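Local structure of LbaCas13a (C2c2) (5W1I) at residues 1306-1311 / 1321-1326; 516-521 / 547-552. The protein probably binds a CRISPR RNA, processes its precursor and, once guided to a matching target RNA, cuts single-stranded RNA as a type VI CRISPR effector. One frame throughout, in Å; residues are numbered along the deposited sequence.

Contact 1 (1306-1311 / 1321-1326). With nucleotides of chain A.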
loop_
_atom_site.group_PDB
_atom_site.type_symbol
_atom_site.label_atom_id
_atom_site.label_comp_id
_atom_site.label_asym_id
_atom_site.label_seq_id
_atom_site.Cartn_x
_atom_site.Cartn_y
_atom_site.Cartn_z
ATOM N N GLY B 1306 -10.474 13.068 20.860
ATOM C CA GLY B 1306 -9.413 14.017 21.107
ATOM C C GLY B 1306 -9.881 15.430 20.808
ATOM O O GLY B 1306 -11.072 15.740 20.863
ATOM N N LYS B 1307 -8.917 16.290 20.485
ATOM C CA LYS B 1307 -9.184 17.688 20.178
ATOM C C LYS B 1307 -8.510 18.076 18.869
ATOM O O LYS B 1307 -7.446 17.558 18.521
ATOM C CB LYS B 1307 -8.696 18.622 21.297
ATOM C CG LYS B 1307 -9.463 18.508 22.604
ATOM C CD LYS B 1307 -10.910 18.940 22.433
ATOM C CE LYS B 1307 -11.659 18.905 23.757
ATOM N NZ LYS B 1307 -11.593 17.565 24.396
ATOM N N LYS B 1308 -9.146 18.998 18.148
ATOM C CA LYS B 1308 -8.587 19.559 16.927
ATOM C C LYS B 1308 -9.042 21.005 16.806
ATOM O O LYS B 1308 -10.084 21.389 17.344
ATOM C CB LYS B 1308 -9.012 18.775 15.679
ATOM C CG LYS B 1308 -10.483 18.942 15.321
ATOM C CD LYS B 1308 -10.843 18.224 14.031
ATOM C CE LYS B 1308 -12.352 18.165 13.849
ATOM N NZ LYS B 1308 -12.739 17.675 12.498
ATOM N N MET B 1309 -8.251 21.802 16.096
ATOM C CA MET B 1309 -8.564 23.204 15.870
ATOM C C MET B 1309 -9.243 23.383 14.517
ATOM O O MET B 1309 -8.953 22.668 13.555
ATOM C CB MET B 1309 -7.297 24.063 15.937
ATOM C CG MET B 1309 -6.604 24.044 17.293
ATOM S SD MET B 1309 -7.704 24.487 18.653
ATOM C CE MET B 1309 -8.006 26.215 18.296
ATOM N N ILE B 1310 -10.154 24.350 14.455
ATOM C CA ILE B 1310 -10.845 24.715 13.222
ATOM C C ILE B 1310 -10.391 26.117 12.845
ATOM O O ILE B 1310 -10.800 27.103 13.472
ATOM C CB ILE B 1310 -12.371 24.645 13.367
ATOM C CG1 ILE B 1310 -12.816 23.222 13.702
ATOM C CG2 ILE B 1310 -13.050 25.133 12.093
ATOM C CD1 ILE B 1310 -14.309 23.022 13.592
ATOM N N GLY B 1311 -9.542 26.207 11.829
ATOM C CA GLY B 1311 -8.997 27.477 11.404
ATOM C C GLY B 1311 -7.692 27.805 12.104
ATOM O O GLY B 1311 -7.296 27.184 13.094
ATOM N N LYS B 1321 -11.118 27.879 16.730
ATOM C CA LYS B 1321 -11.905 27.259 17.784
ATOM C C LYS B 1321 -11.573 25.774 17.882
ATOM O O LYS B 1321 -11.137 25.150 16.910
ATOM C CB LYS B 1321 -13.405 27.445 17.535
ATOM C CG LYS B 1321 -13.838 28.903 17.482
ATOM C CD LYS B 1321 -13.408 29.647 18.738
ATOM C CE LYS B 1321 -13.626 31.146 18.601
ATOM N NZ LYS B 1321 -15.061 31.492 18.410
ATOM N N GLU B 1322 -11.787 25.213 19.068
ATOM C CA GLU B 1322 -11.476 23.821 19.350
ATOM C C GLU B 1322 -12.726 22.957 19.227
ATOM O O GLU B 1322 -13.844 23.407 19.486
ATOM C CB GLU B 1322 -10.872 23.677 20.750
ATOM C CG GLU B 1322 -10.055 22.414 20.954
ATOM C CD GLU B 1322 -9.455 22.325 22.344
ATOM O OE1 GLU B 1322 -10.221 22.371 23.330
ATOM O OE2 GLU B 1322 -8.215 22.208 22.450
ATOM N N LYS B 1323 -12.521 21.700 18.839
ATOM C CA LYS B 1323 -13.616 20.777 18.578
ATOM C C LYS B 1323 -13.114 19.359 18.810
ATOM O O LYS B 1323 -11.915 19.090 18.708
ATOM C CB LYS B 1323 -14.151 20.960 17.146
ATOM C CG LYS B 1323 -14.875 19.760 16.550
ATOM C CD LYS B 1323 -15.360 20.025 15.136
ATOM C CE LYS B 1323 -16.674 19.308 14.861
ATOM N NZ LYS B 1323 -17.026 19.322 13.412
ATOM N N GLU B 1324 -14.038 18.458 19.150
ATOM C CA GLU B 1324 -13.683 17.058 19.328
ATOM C C GLU B 1324 -13.073 16.494 18.049
ATOM O O GLU B 1324 -13.409 16.906 16.935
ATOM C CB GLU B 1324 -14.912 16.234 19.718
ATOM C CG GLU B 1324 -15.618 16.709 20.977
ATOM C CD GLU B 1324 -16.859 17.525 20.669
ATOM O OE1 GLU B 1324 -16.842 18.287 19.678
ATOM O OE2 GLU B 1324 -17.853 17.402 21.417
ATOM N N CYS B 1325 -12.167 15.536 18.221
ATOM C CA CYS B 1325 -11.458 14.929 17.106
ATOM C C CYS B 1325 -11.310 13.439 17.362
ATOM O O CYS B 1325 -11.266 12.992 18.510
ATOM C CB CYS B 1325 -10.075 15.568 16.906
ATOM S SG CYS B 1325 -9.121 14.904 15.519
ATOM N N ALA B 1326 -11.244 12.671 16.278
ATOM C CA ALA B 1326 -10.971 11.248 16.403
ATOM C C ALA B 1326 -9.573 11.037 16.966
ATOM O O ALA B 1326 -8.614 11.697 16.555
ATOM C CB ALA B 1326 -11.104 10.557 15.044
ATOM O "O5'" A A 1 -18.609 17.428 12.775
ATOM C "C5'" A A 1 -18.414 16.022 12.775
ATOM C "C4'" A A 1 -16.972 15.665 13.037
ATOM O "O4'" A A 1 -16.571 16.177 14.335
ATOM C "C3'" A A 1 -16.659 14.179 13.112
ATOM O "O3'" A A 1 -16.495 13.584 11.836
ATOM C "C2'" A A 1 -15.398 14.149 13.964
ATOM O "O2'" A A 1 -14.265 14.517 13.191
ATOM C "C1'" A A 1 -15.685 15.274 14.958
ATOM N N9 A A 1 -16.326 14.785 16.194
ATOM C C8 A A 1 -17.574 15.122 16.658
ATOM N N7 A A 1 -17.895 14.546 17.789
ATOM C C5 A A 1 -16.782 13.777 18.097
ATOM C C6 A A 1 -16.497 12.926 19.179
ATOM N N6 A A 1 -17.343 12.700 20.186
ATOM N N1 A A 1 -15.297 12.306 19.189
ATOM C C2 A A 1 -14.451 12.534 18.177
ATOM N N3 A A 1 -14.604 13.313 17.107
ATOM C C4 A A 1 -15.806 13.915 17.125
ATOM P P A A 2 -17.227 12.197 11.488
ATOM O OP1 A A 2 -17.021 11.930 10.042
ATOM O OP2 A A 2 -18.605 12.233 12.038
ATOM O "O5'" A A 2 -16.408 11.112 12.317
ATOM C "C5'" A A 2 -15.013 10.942 12.124
ATOM C "C4'" A A 2 -14.412 10.099 13.219
ATOM O "O4'" A A 2 -14.510 10.799 14.488
ATOM C "C3'" A A 2 -15.097 8.768 13.479
ATOM O "O3'" A A 2 -14.699 7.757 12.572
ATOM C "C2'" A A 2 -14.720 8.475 14.925
ATOM O "O2'" A A 2 -13.395 7.973 15.008
ATOM C "C1'" A A 2 -14.746 9.877 15.531
ATOM N N9 A A 2 -16.051 10.185 16.141
ATOM C C8 A A 2 -17.066 10.949 15.621
ATOM N N7 A A 2 -18.113 11.038 16.405
ATOM C C5 A A 2 -17.763 10.281 17.514
ATOM C C6 A A 2 -18.443 9.977 18.707
ATOM N N6 A A 2 -19.670 10.421 18.989
ATOM N N1 A A 2 -17.811 9.194 19.609
ATOM C C2 A A 2 -16.581 8.750 19.324
ATOM N N3 A A 2 -15.838 8.966 18.240
ATOM C C4 A A 2 -16.496 9.748 17.365
HETATM O O HOH W 1 -15.136 18.762 11.705
#
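Lys1308 and Lys1323 pair across an antiparallel beta hairpin, strands 1297-1310 and 1321-1330, whose outer strand meets two adenine nucleotides of chain A. On the packed face, which also carries Ile1310 and Cys1325, the two lysines run side by side in the same direction. Lys1308 CB rests on Cys1325 CB at 3.6 Å, and beyond CG the chain stays extended (chi2 176°), bringing CE near Glu1324 O. Ile1310 CD1 wedges against Lys1323 CD at 3.5 Å. The backbones join through reciprocal hydrogen bonds of Lys1308 and Lys1323, with Lys1308 N 2.8 Å from Lys1323 O. Lys1308 NZ also forms salt bridges with Glu1238 and Asp1271, the latter on helix 1262-1273 covering this face, which would offset the nearby like charge.

The solvent side is looser. Glu1322 crosses Lys1307 at about a right angle, its carboxylate lying along the lysine methylenes with Glu1322 OE1 3.6 Å from Lys1307 CD, while Lys1307 NZ stays 5.1 Å from Glu1322 OE1 and makes no salt bridge with it. Met1309 SD leans on Glu1322 CB beside them. At the RNA end one water accepts from both lysine NZ atoms, and Lys1323 NZ donates to O5' of A1 of chain A at 2.5 Å.

Contact 2 (516-521 / 547-552)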
loop_
_atom_site.group_PDB
_atom_site.type_symbol
_atom_site.label_atom_id
_atom_site.label_comp_id
_atom_site.label_asym_id
_atom_site.label_seq_id
_atom_site.Cartn_x
_atom_site.Cartn_y
_atom_site.Cartn_z
ATOM N N GLN B 516 22.106 18.808 9.305
ATOM C CA GLN B 516 23.358 19.287 9.873
ATOM C C GLN B 516 23.860 20.590 9.266
ATOM O O GLN B 516 24.854 21.134 9.759
ATOM C CB GLN B 516 24.452 18.220 9.723
ATOM C CG GLN B 516 24.301 17.031 10.650
ATOM C CD GLN B 516 25.468 16.072 10.537
ATOM O OE1 GLN B 516 26.540 16.315 11.093
ATOM N NE2 GLN B 516 25.269 14.980 9.810
ATOM N N THR B 517 23.210 21.109 8.227
ATOM C CA THR B 517 23.711 22.290 7.532
ATOM C C THR B 517 22.982 23.565 7.924
ATOM O O THR B 517 23.605 24.629 7.999
ATOM C CB THR B 517 23.611 22.104 6.013
ATOM O OG1 THR B 517 22.261 21.793 5.652
ATOM C CG2 THR B 517 24.533 20.982 5.550
ATOM N N VAL B 518 21.676 23.491 8.178
ATOM C CA VAL B 518 20.886 24.665 8.515
ATOM C C VAL B 518 20.061 24.371 9.759
ATOM O O VAL B 518 19.819 23.217 10.122
ATOM C CB VAL B 518 19.962 25.105 7.359
ATOM C CG1 VAL B 518 20.782 25.548 6.156
ATOM C CG2 VAL B 518 19.010 23.977 6.983
ATOM N N GLU B 519 19.629 25.446 10.415
ATOM C CA GLU B 519 18.697 25.376 11.534
ATOM C C GLU B 519 17.489 26.222 11.156
ATOM O O GLU B 519 17.589 27.451 11.076
ATOM C CB GLU B 519 19.343 25.868 12.828
ATOM C CG GLU B 519 18.438 25.800 14.046
ATOM C CD GLU B 519 18.449 24.431 14.702
ATOM O OE1 GLU B 519 17.387 23.775 14.735
ATOM O OE2 GLU B 519 19.528 24.001 15.163
ATOM N N LEU B 520 16.359 25.568 10.921
ATOM C CA LEU B 520 15.170 26.249 10.433
ATOM C C LEU B 520 14.282 26.680 11.595
ATOM O O LEU B 520 14.363 26.149 12.704
ATOM C CB LEU B 520 14.394 25.341 9.478
ATOM C CG LEU B 520 15.207 24.748 8.322
ATOM C CD1 LEU B 520 14.392 23.724 7.547
ATOM C CD2 LEU B 520 15.715 25.845 7.397
ATOM N N ASP B 521 13.430 27.662 11.324
ATOM C CA ASP B 521 12.456 28.150 12.289
ATOM C C ASP B 521 11.043 27.907 11.756
ATOM O O ASP B 521 10.848 27.265 10.719
ATOM C CB ASP B 521 12.704 29.629 12.611
ATOM C CG ASP B 521 12.763 30.503 11.370
ATOM O OD1 ASP B 521 11.810 30.474 10.563
ATOM O OD2 ASP B 521 13.764 31.233 11.209
ATOM N N ASN B 547 14.280 34.791 3.642
ATOM C CA ASN B 547 14.505 33.384 3.348
ATOM C C ASN B 547 15.867 33.133 2.707
ATOM O O ASN B 547 16.060 32.099 2.059
ATOM C CB ASN B 547 13.388 32.840 2.455
ATOM C CG ASN B 547 13.139 33.706 1.234
ATOM O OD1 ASN B 547 13.844 34.687 0.995
ATOM N ND2 ASN B 547 12.135 33.337 0.446
ATOM N N ASN B 548 16.812 34.056 2.872
ATOM C CA ASN B 548 18.162 33.839 2.372
ATOM C C ASN B 548 18.837 32.735 3.176
ATOM O O ASN B 548 18.761 32.714 4.408
ATOM C CB ASN B 548 18.972 35.134 2.448
ATOM C CG ASN B 548 20.302 35.039 1.716
ATOM O OD1 ASN B 548 21.131 34.178 2.010
ATOM N ND2 ASN B 548 20.506 35.929 0.750
ATOM N N ILE B 549 19.503 31.816 2.470
ATOM C CA ILE B 549 20.097 30.648 3.115
ATOM C C ILE B 549 21.149 31.059 4.141
ATOM O O ILE B 549 21.411 30.321 5.099
ATOM C CB ILE B 549 20.674 29.693 2.050
ATOM C CG1 ILE B 549 21.165 28.393 2.692
ATOM C CG2 ILE B 549 21.792 30.368 1.266
ATOM C CD1 ILE B 549 21.150 27.211 1.749
ATOM N N LEU B 550 21.757 32.238 3.970
ATOM C CA LEU B 550 22.784 32.682 4.908
ATOM C C LEU B 550 22.215 32.910 6.303
ATOM O O LEU B 550 22.944 32.799 7.296
ATOM C CB LEU B 550 23.454 33.958 4.397
ATOM C CG LEU B 550 24.276 33.832 3.114
ATOM C CD1 LEU B 550 24.675 35.205 2.594
ATOM C CD2 LEU B 550 25.504 32.972 3.359
ATOM N N ASN B 551 20.922 33.221 6.402
ATOM C CA ASN B 551 20.299 33.465 7.697
ATOM C C ASN B 551 20.105 32.196 8.517
ATOM O O ASN B 551 19.690 32.291 9.678
ATOM C CB ASN B 551 18.946 34.153 7.507
ATOM C CG ASN B 551 19.072 35.527 6.881
ATOM O OD1 ASN B 551 20.102 36.188 7.009
ATOM N ND2 ASN B 551 18.020 35.964 6.198
ATOM N N PHE B 552 20.390 31.020 7.955
ATOM C CA PHE B 552 20.082 29.764 8.619
ATOM C C PHE B 552 21.260 28.805 8.711
ATOM O O PHE B 552 21.110 27.729 9.299
ATOM C CB PHE B 552 18.914 29.061 7.908
ATOM C CG PHE B 552 17.718 29.945 7.701
ATOM C CD1 PHE B 552 16.745 30.057 8.679
ATOM C CD2 PHE B 552 17.575 30.674 6.531
ATOM C CE1 PHE B 552 15.648 30.875 8.492
ATOM C CE2 PHE B 552 16.481 31.494 6.338
ATOM C CZ PHE B 552 15.517 31.595 7.319
#
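The end of helix 486-517 and the loop after it meet a short 3-10 turn, 549-551, in the connection leading to helix 559-563, and Phe552 carries most of the contact. Its backbone O accepts from Glu519 N at 2.9 Å, a fairly straight bond (160° at the hydrogen) lying in the carbonyl plane. Val518 CA approaches the same oxygen, Phe552 O, at 3.2 Å as a CA-H...O contact, so two neighbouring residues grip one acceptor. Val518 CB sits 4.1 Å from Phe552 CB.

With CG anti to the carbonyl carbon (chi1 -51°), the phenyl ring extends along the 519-521 backbone and presents its edge there. Glu519 O lies near the ring plane, 3.6 Å from Phe552 CD1; Asp521 OD2 also comes edge-on, 3.3 Å from Phe552 CE1, with the carboxylate turned 57° from the ring. Both oxygens thus face the weakly positive C-H rim, while Asn551 CB packs over one face. Asp521 OD1 is bonded to Asn524 N. An alanine in place of Phe552 would probably keep the backbone bond but leave Glu519 O and Asp521 OD2 without the aromatic edge they face.

Ile549 makes a loose apolar contact with Val518 and also touches helix 588-602. Asn548 OD1 accepts from Leu550 N at 2.8 Å in its carbonyl plane, on a lone pair, the mark of an Asx turn.

Contact 1 has a packed face against helix 1262-1273 and an exposed face with Lys1307 and Glu1322; contact 2 is partly buried, about 35 Å from the centre of the chain, with Phe552 and Val518 buried. They hold different elements, their centres about 33 Å apart. Contact 1 is a hairpin in a four-stranded antiparallel sheet, bonded by paired backbone groups. Its lysine-rich inner face touches RNA, and salt bridges to Glu1238 and Asp1271 would partly offset the charge of Lys1308. Contact 2 joins the end of a helix and the loop after it to a 3-10 turn; one backbone bond and one aromatic ring replace the repeated strand pairing, and it buries less surface. Its nearest atom is about 18 Å from the nucleic acid.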